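Local coordinates for uncharacterized protein (Bacteroides ovatus, PDB 4IRT) that is of unknown function but, as a BNR-repeat protein of beta-propeller type, is a putative neuraminidase that may act on sialic acid-containing glycans, at residues G32-L46 against G49-T63. Numbering follows the deposited sequence.
Sequences GDEQYISYYDNDGYL and GKRKLDSEQWTLHRT. With EDO (1,2-ethanediol), chain I.
Gly-49 pairs with Ile-37 through two backbone hydrogen bonds in the antiparallel ladder of strands 34-40 and 45-52. Lys-50 lies alongside Tyr-36, its CB making an off-centre CH-pi contact with the ring. A bend at chi3 (-71°) brings Lys-50 NZ to Tyr-36 OH (3.2 Å) and, through a weak salt bridge, to Glu-34 OE1; Gly-106 O is a further acceptor. On the other sheet face, Arg-51 runs beside Gln-35. Arg-51 NE and NH2 both donate to Gln-35 OE1, at 3.0 and 2.9 Å, with that oxygen in the guanidinium plane but the two nitrogens approaching from one face of the amide. NH1 holds Ser-55 O, and NH2 also meets Glu-407, so all three guanidinium nitrogens have partners. A leucine here would probably leave Glu-407 without its countercharge and Gln-35 OE1 without either donor. Lys-52 NZ meets Asp-33 OD1 on the syn side of that carboxylate (2.9 Å) and Glu-34 OE2 from above its carboxylate plane (3.1 Å), extending the network begun at Lys-50. Just past the last strand pair, Leu-53 N donates to Asp-33 O. Trp-58 sets CZ3 against Ile-37 CG2 (3.6 Å), and Arg-51 CG packs over a face of the indole. The Arg-62 guanidinium stacks flat over Tyr-45, centres 3.9 Å apart and planes at 9°, while a water ties NH1 to Asp-41 and Asp-43. Thr-63 N and OG1 (2.7 Å) both donate to Leu-46 O. With 28-31, these strands form a four-stranded antiparallel sheet, a propeller blade; strand 401-407 packs against Gln-35 and Trp-58, strand 76-80 against Leu-46.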
ATOM      1  N   GLY A  32       8.119 -18.037   4.062  1.00 13.18           N
ATOM      2  CA  GLY A  32       8.251 -19.489   3.851  1.00 13.48           C
ATOM      3  C   GLY A  32       6.919 -20.062   3.365  1.00 12.81           C
ATOM      4  O   GLY A  32       6.343 -19.572   2.382  1.00 13.14           O
ATOM      5  N   ASP A  33       6.432 -21.098   4.029  1.00 13.44           N
ATOM      6  CA  ASP A  33       5.119 -21.633   3.691  1.00 14.34           C
ATOM      7  C   ASP A  33       4.009 -21.230   4.670  1.00 14.13           C
ATOM      8  O   ASP A  33       2.967 -21.871   4.710  1.00 14.12           O
ATOM      9  CB  ASP A  33       5.180 -23.158   3.477  1.00 15.53           C
ATOM     10  CG  ASP A  33       5.295 -23.954   4.766  1.00 16.77           C
ATOM     11  OD1 ASP A  33       5.566 -23.392   5.855  1.00 15.88           O
ATOM     12  OD2 ASP A  33       5.083 -25.186   4.683  1.00 17.77           O
ATOM     13  N   GLU A  34       4.235 -20.166   5.443  1.00 13.58           N
ATOM     14  CA  GLU A  34       3.234 -19.671   6.402  1.00 14.12           C
ATOM     15  C   GLU A  34       2.772 -18.308   5.962  1.00 13.36           C
ATOM     16  O   GLU A  34       3.567 -17.508   5.499  1.00 14.40           O
ATOM     17  CB  GLU A  34       3.829 -19.578   7.791  1.00 15.25           C
ATOM     18  CG  GLU A  34       4.105 -20.974   8.303  1.00 18.87           C
ATOM     19  CD  GLU A  34       4.795 -21.058   9.644  1.00 24.48           C
ATOM     20  OE1 GLU A  34       5.427 -20.092  10.107  1.00 20.35           O
ATOM     21  OE2 GLU A  34       4.716 -22.152  10.227  1.00 35.35           O
ATOM     22  N   GLN A  35       1.489 -18.046   6.111  1.00 12.98           N
ATOM     23  CA  GLN A  35       0.953 -16.734   5.790  1.00 11.74           C
ATOM     24  C   GLN A  35       0.378 -16.106   7.050  1.00 11.07           C
ATOM     25  O   GLN A  35      -0.298 -16.782   7.838  1.00 12.31           O
ATOM     26  CB  GLN A  35      -0.137 -16.891   4.740  1.00 11.24           C
ATOM     27  CG  GLN A  35      -0.759 -15.615   4.256  1.00 11.78           C
ATOM     28  CD  GLN A  35      -1.789 -15.905   3.200  1.00 10.23           C
ATOM     29  OE1 GLN A  35      -2.823 -16.518   3.474  1.00 11.73           O
ATOM     30  NE2 GLN A  35      -1.517 -15.489   1.994  1.00 11.05           N
ATOM     31  N   TYR A  36       0.656 -14.828   7.203  1.00 10.04           N
ATOM     32  CA  TYR A  36       0.295 -14.045   8.358  1.00 10.28           C
ATOM     33  C   TYR A  36      -0.673 -12.968   7.947  1.00  9.87           C
ATOM     34  O   TYR A  36      -0.581 -12.430   6.838  1.00  8.77           O
ATOM     35  CB  TYR A  36       1.532 -13.368   8.954  1.00 10.80           C
ATOM     36  CG  TYR A  36       2.534 -14.329   9.525  1.00 12.35           C
ATOM     37  CD1 TYR A  36       3.488 -14.959   8.709  1.00 13.71           C
ATOM     38  CD2 TYR A  36       2.542 -14.612  10.890  1.00 12.90           C
ATOM     39  CE1 TYR A  36       4.388 -15.870   9.237  1.00 13.29           C
ATOM     40  CE2 TYR A  36       3.459 -15.488  11.424  1.00 14.76           C
ATOM     41  CZ  TYR A  36       4.379 -16.105  10.604  1.00 14.76           C
ATOM     42  OH  TYR A  36       5.271 -16.994  11.162  1.00 15.47           O
ATOM     43  N   ILE A  37      -1.581 -12.633   8.863  1.00  9.75           N
ATOM     44  CA  ILE A  37      -2.602 -11.638   8.601  1.00  9.61           C
ATOM     45  C   ILE A  37      -2.791 -10.810   9.861  1.00  9.87           C
ATOM     46  O   ILE A  37      -2.449 -11.253  10.973  1.00 11.03           O
ATOM     47  CB  ILE A  37      -3.935 -12.322   8.178  1.00  9.86           C
ATOM     48  CG1 ILE A  37      -4.885 -11.322   7.500  1.00  9.49           C
ATOM     49  CG2 ILE A  37      -4.592 -13.030   9.357  1.00 10.56           C
ATOM     50  CD1 ILE A  37      -6.087 -12.014   6.882  1.00  9.88           C
ATOM     51  N   SER A  38      -3.326  -9.607   9.705  1.00  8.81           N
ATOM     52  CA  SER A  38      -3.613  -8.761  10.854  1.00  9.07           C
ATOM     53  C   SER A  38      -4.849  -7.938  10.548  1.00  8.47           C
ATOM     54  O   SER A  38      -5.064  -7.548   9.406  1.00  7.10           O
ATOM     55  CB  SER A  38      -2.417  -7.819  11.188  1.00 10.05           C
ATOM     56  OG  SER A  38      -2.054  -6.981  10.105  1.00 10.00           O
ATOM     57  N   TYR A  39      -5.625  -7.680  11.589  1.00  8.50           N
ATOM     58  CA  TYR A  39      -6.831  -6.877  11.489  1.00  8.80           C
ATOM     59  C   TYR A  39      -7.294  -6.480  12.854  1.00  9.14           C
ATOM     60  O   TYR A  39      -6.788  -6.999  13.874  1.00  9.70           O
ATOM     61  CB  TYR A  39      -7.942  -7.630  10.788  1.00  8.38           C
ATOM     62  CG  TYR A  39      -8.333  -8.930  11.419  1.00  9.62           C
ATOM     63  CD1 TYR A  39      -7.696 -10.113  11.060  1.00  9.76           C
ATOM     64  CD2 TYR A  39      -9.400  -8.998  12.326  1.00 10.36           C
ATOM     65  CE1 TYR A  39      -8.086 -11.335  11.602  1.00 10.92           C
ATOM     66  CE2 TYR A  39      -9.793 -10.216  12.869  1.00 11.48           C
ATOM     67  CZ  TYR A  39      -9.099 -11.367  12.509  1.00 12.13           C
ATOM     68  OH  TYR A  39      -9.494 -12.573  13.022  1.00 15.54           O
ATOM     69  N   TYR A  40      -8.237  -5.524  12.888  1.00  9.10           N
ATOM     70  CA  TYR A  40      -8.942  -5.212  14.117  1.00  9.21           C
ATOM     71  C   TYR A  40     -10.249  -5.996  14.201  1.00  9.68           C
ATOM     72  O   TYR A  40     -11.028  -6.022  13.236  1.00  9.12           O
ATOM     73  CB  TYR A  40      -9.275  -3.742  14.173  1.00  9.77           C
ATOM     74  CG  TYR A  40      -8.114  -2.771  14.252  1.00  9.52           C
ATOM     75  CD1 TYR A  40      -7.361  -2.659  15.407  1.00 10.32           C
ATOM     76  CD2 TYR A  40      -7.835  -1.898  13.197  1.00  9.29           C
ATOM     77  CE1 TYR A  40      -6.305  -1.771  15.481  1.00 10.24           C
ATOM     78  CE2 TYR A  40      -6.788  -0.990  13.258  1.00  9.65           C
ATOM     79  CZ  TYR A  40      -6.040  -0.903  14.430  1.00 10.20           C
ATOM     80  OH  TYR A  40      -4.994  -0.002  14.549  1.00 11.13           O
ATOM     81  N   ASP A  41     -10.495  -6.591  15.354  1.00 10.10           N
ATOM     82  CA  ASP A  41     -11.760  -7.242  15.624  1.00 10.57           C
ATOM     83  C   ASP A  41     -12.852  -6.224  15.961  1.00 10.76           C
ATOM     84  O   ASP A  41     -12.608  -5.026  16.021  1.00 10.30           O
ATOM     85  CB  ASP A  41     -11.592  -8.371  16.653  1.00 12.03           C
ATOM     86  CG  ASP A  41     -11.472  -7.895  18.088  1.00 12.74           C
ATOM     87  OD1 ASP A  41     -11.712  -6.708  18.416  1.00 12.29           O
ATOM     88  OD2 ASP A  41     -11.127  -8.764  18.939  1.00 15.23           O
ATOM     89  N   ASN A  42     -14.081  -6.690  16.129  1.00 10.71           N
ATOM     90  CA  ASN A  42     -15.187  -5.764  16.329  1.00 12.06           C
ATOM     91  C   ASN A  42     -15.102  -4.919  17.593  1.00 12.50           C
ATOM     92  O   ASN A  42     -15.763  -3.880  17.693  1.00 12.26           O
ATOM     93  CB  ASN A  42     -16.531  -6.501  16.333  1.00 13.38           C
ATOM     94  CG  ASN A  42     -17.684  -5.576  15.946  1.00 15.33           C
ATOM     95  OD1 ASN A  42     -17.598  -4.844  14.958  1.00 16.04           O
ATOM     96  ND2 ASN A  42     -18.757  -5.622  16.705  1.00 16.34           N
ATOM     97  N   ASP A  43     -14.326  -5.384  18.563  1.00 12.78           N
ATOM     98  CA  ASP A  43     -14.070  -4.617  19.787  1.00 14.65           C
ATOM     99  C   ASP A  43     -12.877  -3.658  19.692  1.00 15.11           C
ATOM    100  O   ASP A  43     -12.505  -2.990  20.683  1.00 14.32           O
ATOM    101  CB  ASP A  43     -13.841  -5.586  20.938  1.00 17.81           C
ATOM    102  CG  ASP A  43     -15.072  -6.457  21.215  1.00 19.54           C
ATOM    103  OD1 ASP A  43     -16.205  -5.949  21.153  1.00 20.91           O
ATOM    104  OD2 ASP A  43     -14.903  -7.639  21.512  1.00 23.56           O
ATOM    105  N   GLY A  44     -12.236  -3.613  18.531  1.00 13.56           N
ATOM    106  CA  GLY A  44     -11.115  -2.735  18.345  1.00 13.77           C
ATOM    107  C   GLY A  44      -9.756  -3.315  18.664  1.00 13.41           C
ATOM    108  O   GLY A  44      -8.759  -2.587  18.614  1.00 12.02           O
ATOM    109  N   TYR A  45      -9.701  -4.609  18.974  1.00 13.33           N
ATOM    110  CA  TYR A  45      -8.442  -5.252  19.286  1.00 13.17           C
ATOM    111  C   TYR A  45      -7.701  -5.657  18.019  1.00 11.71           C
ATOM    112  O   TYR A  45      -8.283  -6.151  17.056  1.00 10.88           O
ATOM    113  CB  TYR A  45      -8.625  -6.471  20.198  1.00 13.59           C
ATOM    114  CG  TYR A  45      -8.908  -6.126  21.640  1.00 15.64           C
ATOM    115  CD1 TYR A  45     -10.187  -5.774  22.045  1.00 19.47           C
ATOM    116  CD2 TYR A  45      -7.904  -6.144  22.596  1.00 18.30           C
ATOM    117  CE1 TYR A  45     -10.468  -5.456  23.371  1.00 23.61           C
ATOM    118  CE2 TYR A  45      -8.171  -5.816  23.917  1.00 21.28           C
ATOM    119  CZ  TYR A  45      -9.454  -5.475  24.293  1.00 24.84           C
ATOM    120  OH  TYR A  45      -9.741  -5.137  25.595  1.00 28.06           O
ATOM    121  N   LEU A  46      -6.386  -5.479  18.056  1.00 11.20           N
ATOM    122  CA  LEU A  46      -5.509  -5.946  17.011  1.00 10.60           C
ATOM    123  C   LEU A  46      -5.427  -7.444  17.151  1.00 10.94           C
ATOM    124  O   LEU A  46      -5.033  -7.936  18.216  1.00 11.20           O
ATOM    125  CB  LEU A  46      -4.110  -5.343  17.221  1.00 10.93           C
ATOM    126  CG  LEU A  46      -2.934  -5.995  16.510  1.00 12.19           C
ATOM    127  CD1 LEU A  46      -3.122  -5.911  15.013  1.00 11.90           C
ATOM    128  CD2 LEU A  46      -1.643  -5.314  16.900  1.00 12.86           C
ATOM    129  N   GLY A  49      -2.935 -13.380  12.961  1.00 10.76           N
ATOM    130  CA  GLY A  49      -3.199 -14.747  12.614  1.00 11.72           C
ATOM    131  C   GLY A  49      -2.171 -15.327  11.671  1.00 11.56           C
ATOM    132  O   GLY A  49      -1.453 -14.607  11.004  1.00 11.25           O
ATOM    133  N   LYS A  50      -2.120 -16.656  11.624  1.00 12.06           N
ATOM    134  CA  LYS A  50      -1.264 -17.337  10.688  1.00 11.86           C
ATOM    135  C   LYS A  50      -1.840 -18.694  10.311  1.00 12.64           C
ATOM    136  O   LYS A  50      -2.604 -19.299  11.080  1.00 13.31           O
ATOM    137  CB  LYS A  50       0.148 -17.508  11.254  1.00 13.62           C
ATOM    138  CG  LYS A  50       0.260 -18.539  12.361  1.00 15.36           C
ATOM    139  CD  LYS A  50       1.604 -18.488  13.084  1.00 16.69           C
ATOM    140  CE  LYS A  50       2.734 -18.999  12.203  1.00 20.27           C
ATOM    141  NZ  LYS A  50       4.004 -19.302  12.937  1.00 22.65           N
ATOM    142  N   ARG A  51      -1.442 -19.159   9.125  1.00 11.88           N
ATOM    143  CA  ARG A  51      -1.742 -20.482   8.663  1.00 12.51           C
ATOM    144  C   ARG A  51      -0.586 -21.017   7.826  1.00 12.28           C
ATOM    145  O   ARG A  51       0.251 -20.255   7.294  1.00 12.06           O
ATOM    146  CB  ARG A  51      -3.008 -20.493   7.800  1.00 12.17           C
ATOM    147  CG  ARG A  51      -2.931 -19.639   6.542  1.00 11.89           C
ATOM    148  CD  ARG A  51      -3.873 -20.104   5.443  1.00 12.19           C
ATOM    149  NE  ARG A  51      -3.854 -19.199   4.281  1.00 11.88           N
ATOM    150  CZ  ARG A  51      -4.395 -19.480   3.091  1.00 13.10           C
ATOM    151  NH1 ARG A  51      -4.996 -20.653   2.879  1.00 14.12           N
ATOM    152  NH2 ARG A  51      -4.377 -18.584   2.110  1.00 11.87           N
ATOM    153  N   LYS A  52      -0.582 -22.335   7.649  1.00 13.36           N
ATOM    154  CA  LYS A  52       0.147 -22.932   6.528  1.00 13.26           C
ATOM    155  C   LYS A  52      -0.606 -22.647   5.248  1.00 13.24           C
ATOM    156  O   LYS A  52      -1.844 -22.737   5.204  1.00 13.44           O
ATOM    157  CB  LYS A  52       0.309 -24.436   6.711  1.00 14.98           C
ATOM    158  CG  LYS A  52       1.182 -24.770   7.889  1.00 15.54           C
ATOM    159  CD  LYS A  52       2.639 -24.430   7.594  1.00 17.34           C
ATOM    160  CE  LYS A  52       3.558 -24.976   8.669  1.00 21.31           C
ATOM    161  NZ  LYS A  52       4.985 -24.620   8.437  1.00 23.85           N
ATOM    162  N   LEU A  53       0.132 -22.283   4.208  1.00 13.16           N
ATOM    163  CA  LEU A  53      -0.489 -22.021   2.907  1.00 14.30           C
ATOM    164  C   LEU A  53      -1.255 -23.225   2.316  1.00 15.26           C
ATOM    165  O   LEU A  53      -2.158 -23.046   1.496  1.00 16.05           O
ATOM    166  CB  LEU A  53       0.544 -21.506   1.916  1.00 14.31           C
ATOM    167  CG  LEU A  53       0.923 -20.042   2.071  1.00 14.69           C
ATOM    168  CD1 LEU A  53       2.217 -19.725   1.355  1.00 15.24           C
ATOM    169  CD2 LEU A  53      -0.185 -19.139   1.585  1.00 14.74           C
ATOM    170  N   ASP A  54      -0.917 -24.433   2.744  1.00 15.77           N
ATOM    171  CA  ASP A  54      -1.592 -25.640   2.263  1.00 19.23           C
ATOM    172  C   ASP A  54      -2.782 -26.044   3.141  1.00 18.89           C
ATOM    173  O   ASP A  54      -3.304 -27.140   3.000  1.00 20.18           O
ATOM    174  CB  ASP A  54      -0.589 -26.803   2.134  1.00 20.71           C
ATOM    175  CG  ASP A  54      -0.094 -27.336   3.475  1.00 26.26           C
ATOM    176  OD1 ASP A  54      -0.609 -26.950   4.546  1.00 28.42           O
ATOM    177  OD2 ASP A  54       0.817 -28.200   3.463  1.00 35.14           O
ATOM    178  N   SER A  55      -3.150 -25.182   4.091  1.00 15.41           N
ATOM    179  CA  SER A  55      -4.282 -25.378   4.959  1.00 15.63           C
ATOM    180  C   SER A  55      -5.251 -24.162   4.924  1.00 15.56           C
ATOM    181  O   SER A  55      -4.887 -23.063   4.500  1.00 14.30           O
ATOM    182  CB  SER A  55      -3.752 -25.576   6.398  1.00 16.86           C
ATOM    183  OG  SER A  55      -4.804 -25.714   7.329  1.00 17.46           O
ATOM    184  N   GLU A  56      -6.486 -24.382   5.349  1.00 15.92           N
ATOM    185  CA  GLU A  56      -7.416 -23.298   5.580  1.00 16.69           C
ATOM    186  C   GLU A  56      -7.696 -23.103   7.061  1.00 18.39           C
ATOM    187  O   GLU A  56      -8.585 -22.338   7.428  1.00 18.17           O
ATOM    188  CB  GLU A  56      -8.691 -23.544   4.776  1.00 19.25           C
ATOM    189  CG  GLU A  56      -8.386 -23.652   3.296  1.00 20.37           C
ATOM    190  CD  GLU A  56      -9.585 -23.490   2.394  1.00 24.96           C
ATOM    191  OE1 GLU A  56     -10.712 -23.365   2.906  1.00 26.13           O
ATOM    192  OE2 GLU A  56      -9.380 -23.484   1.148  1.00 24.27           O
ATOM    193  N   GLN A  57      -6.890 -23.744   7.911  1.00 17.61           N
ATOM    194  CA  GLN A  57      -7.024 -23.608   9.354  0.50 17.43           C
ATOM    195  C   GLN A  57      -6.074 -22.529   9.902  1.00 16.63           C
ATOM    196  O   GLN A  57      -4.845 -22.689   9.894  1.00 16.41           O
ATOM    197  CB  GLN A  57      -6.753 -24.954  10.044  0.50 18.91           C
ATOM    198  CG  GLN A  57      -7.544 -26.136   9.491  0.50 20.08           C
ATOM    199  CD  GLN A  57      -9.037 -25.880   9.416  0.50 22.46           C
ATOM    200  OE1 GLN A  57      -9.648 -25.968   8.342  0.50 24.83           O
ATOM    201  NE2 GLN A  57      -9.633 -25.534  10.553  0.50 22.70           N
ATOM    202  N   TRP A  58      -6.653 -21.440  10.393  1.00 14.77           N
ATOM    203  CA  TRP A  58      -5.903 -20.341  10.997  1.00 13.75           C
ATOM    204  C   TRP A  58      -5.733 -20.504  12.506  1.00 13.89           C
ATOM    205  O   TRP A  58      -6.590 -21.058  13.198  1.00 14.55           O
ATOM    206  CB  TRP A  58      -6.619 -19.015  10.744  1.00 12.43           C
ATOM    207  CG  TRP A  58      -6.665 -18.626   9.303  1.00 12.34           C
ATOM    208  CD1 TRP A  58      -7.592 -19.015   8.380  1.00 12.64           C
ATOM    209  CD2 TRP A  58      -5.743 -17.800   8.623  1.00 11.79           C
ATOM    210  NE1 TRP A  58      -7.289 -18.476   7.162  1.00 13.27           N
ATOM    211  CE2 TRP A  58      -6.159 -17.717   7.284  1.00 12.60           C
ATOM    212  CE3 TRP A  58      -4.600 -17.088   9.016  1.00 12.85           C
ATOM    213  CZ2 TRP A  58      -5.466 -16.960   6.330  1.00 13.21           C
ATOM    214  CZ3 TRP A  58      -3.910 -16.359   8.075  1.00 12.74           C
ATOM    215  CH2 TRP A  58      -4.354 -16.285   6.740  1.00 12.55           C
ATOM    216  N   THR A  59      -4.595 -20.038  13.001  1.00 12.56           N
ATOM    217  CA  THR A  59      -4.416 -19.776  14.399  1.00 13.38           C
ATOM    218  C   THR A  59      -4.585 -18.282  14.539  1.00 12.49           C
ATOM    219  O   THR A  59      -3.901 -17.514  13.891  1.00 11.33           O
ATOM    220  CB  THR A  59      -3.030 -20.249  14.864  1.00 15.19           C
ATOM    221  OG1 THR A  59      -2.952 -21.672  14.657  1.00 15.80           O
ATOM    222  CG2 THR A  59      -2.787 -19.979  16.353  1.00 16.34           C
ATOM    223  N   LEU A  60      -5.521 -17.873  15.380  1.00 12.78           N
ATOM    224  CA  LEU A  60      -5.783 -16.434  15.577  1.00 13.24           C
ATOM    225  C   LEU A  60      -5.492 -16.054  17.015  1.00 13.29           C
ATOM    226  O   LEU A  60      -5.781 -16.830  17.940  1.00 13.11           O
ATOM    227  CB  LEU A  60      -7.228 -16.091  15.235  1.00 15.28           C
ATOM    228  CG  LEU A  60      -7.681 -16.441  13.815  1.00 15.35           C
ATOM    229  CD1 LEU A  60      -9.181 -16.220  13.681  1.00 17.41           C
ATOM    230  CD2 LEU A  60      -6.892 -15.675  12.764  1.00 15.81           C
ATOM    231  N   HIS A  61      -4.913 -14.871  17.213  1.00 12.02           N
ATOM    232  CA  HIS A  61      -4.507 -14.416  18.559  1.00 12.50           C
ATOM    233  C   HIS A  61      -4.951 -12.976  18.727  1.00 12.11           C
ATOM    234  O   HIS A  61      -4.505 -12.100  17.981  1.00 10.67           O
ATOM    235  CB  HIS A  61      -2.991 -14.520  18.751  1.00 12.67           C
ATOM    236  CG  HIS A  61      -2.499 -13.888  20.014  1.00 14.89           C
ATOM    237  ND1 HIS A  61      -2.801 -14.388  21.269  1.00 16.75           N
ATOM    238  CD2 HIS A  61      -1.739 -12.791  20.224  1.00 14.52           C
ATOM    239  CE1 HIS A  61      -2.213 -13.639  22.188  1.00 15.38           C
ATOM    240  NE2 HIS A  61      -1.604 -12.642  21.584  1.00 15.48           N
ATOM    241  N   ARG A  62      -5.869 -12.747  19.665  1.00 12.72           N
ATOM    242  CA  ARG A  62      -6.214 -11.372  20.052  1.00 13.05           C
ATOM    243  C   ARG A  62      -5.085 -10.822  20.932  1.00 13.03           C
ATOM    244  O   ARG A  62      -4.799 -11.372  22.003  1.00 12.62           O
ATOM    245  CB  ARG A  62      -7.535 -11.317  20.816  1.00 14.87           C
ATOM    246  CG  ARG A  62      -8.043  -9.882  20.935  1.00 17.35           C
ATOM    247  CD  ARG A  62      -9.327  -9.766  21.719  1.00 20.65           C
ATOM    248  NE  ARG A  62      -9.061  -9.766  23.138  1.00 26.56           N
ATOM    249  CZ  ARG A  62      -9.953  -9.476  24.085  1.00 33.50           C
ATOM    250  NH1 ARG A  62     -11.204  -9.131  23.760  1.00 30.22           N
ATOM    251  NH2 ARG A  62      -9.575  -9.509  25.373  1.00 29.69           N
ATOM    252  N   THR A  63      -4.416  -9.779  20.458  1.00 12.40           N
ATOM    253  CA  THR A  63      -3.301  -9.196  21.185  1.00 12.00           C
ATOM    254  C   THR A  63      -3.827  -8.332  22.337  1.00 13.05           C
ATOM    255  O   THR A  63      -5.043  -8.194  22.537  1.00 11.59           O
ATOM    256  CB  THR A  63      -2.409  -8.325  20.276  1.00 12.21           C
ATOM    257  OG1 THR A  63      -3.104  -7.102  19.940  1.00 12.49           O
ATOM    258  CG2 THR A  63      -2.036  -9.062  18.976  1.00 12.79           C
TER
HETATM  259  C1  EDO I 508     -15.166   0.017  18.305  1.00 36.62           C
HETATM  260  O1  EDO I 508     -15.847   1.218  18.669  1.00 38.78           O
HETATM  261  C2  EDO I 508     -15.569  -1.098  19.246  1.00 37.44           C
HETATM  262  O2  EDO I 508     -16.808  -1.636  18.777  1.00 49.31           O
HETATM  263  O   HOH W   1       1.961 -24.800   3.551  1.00 24.26           O
HETATM  264  O   HOH W   2     -12.503  -8.977  21.338  1.00 21.13           O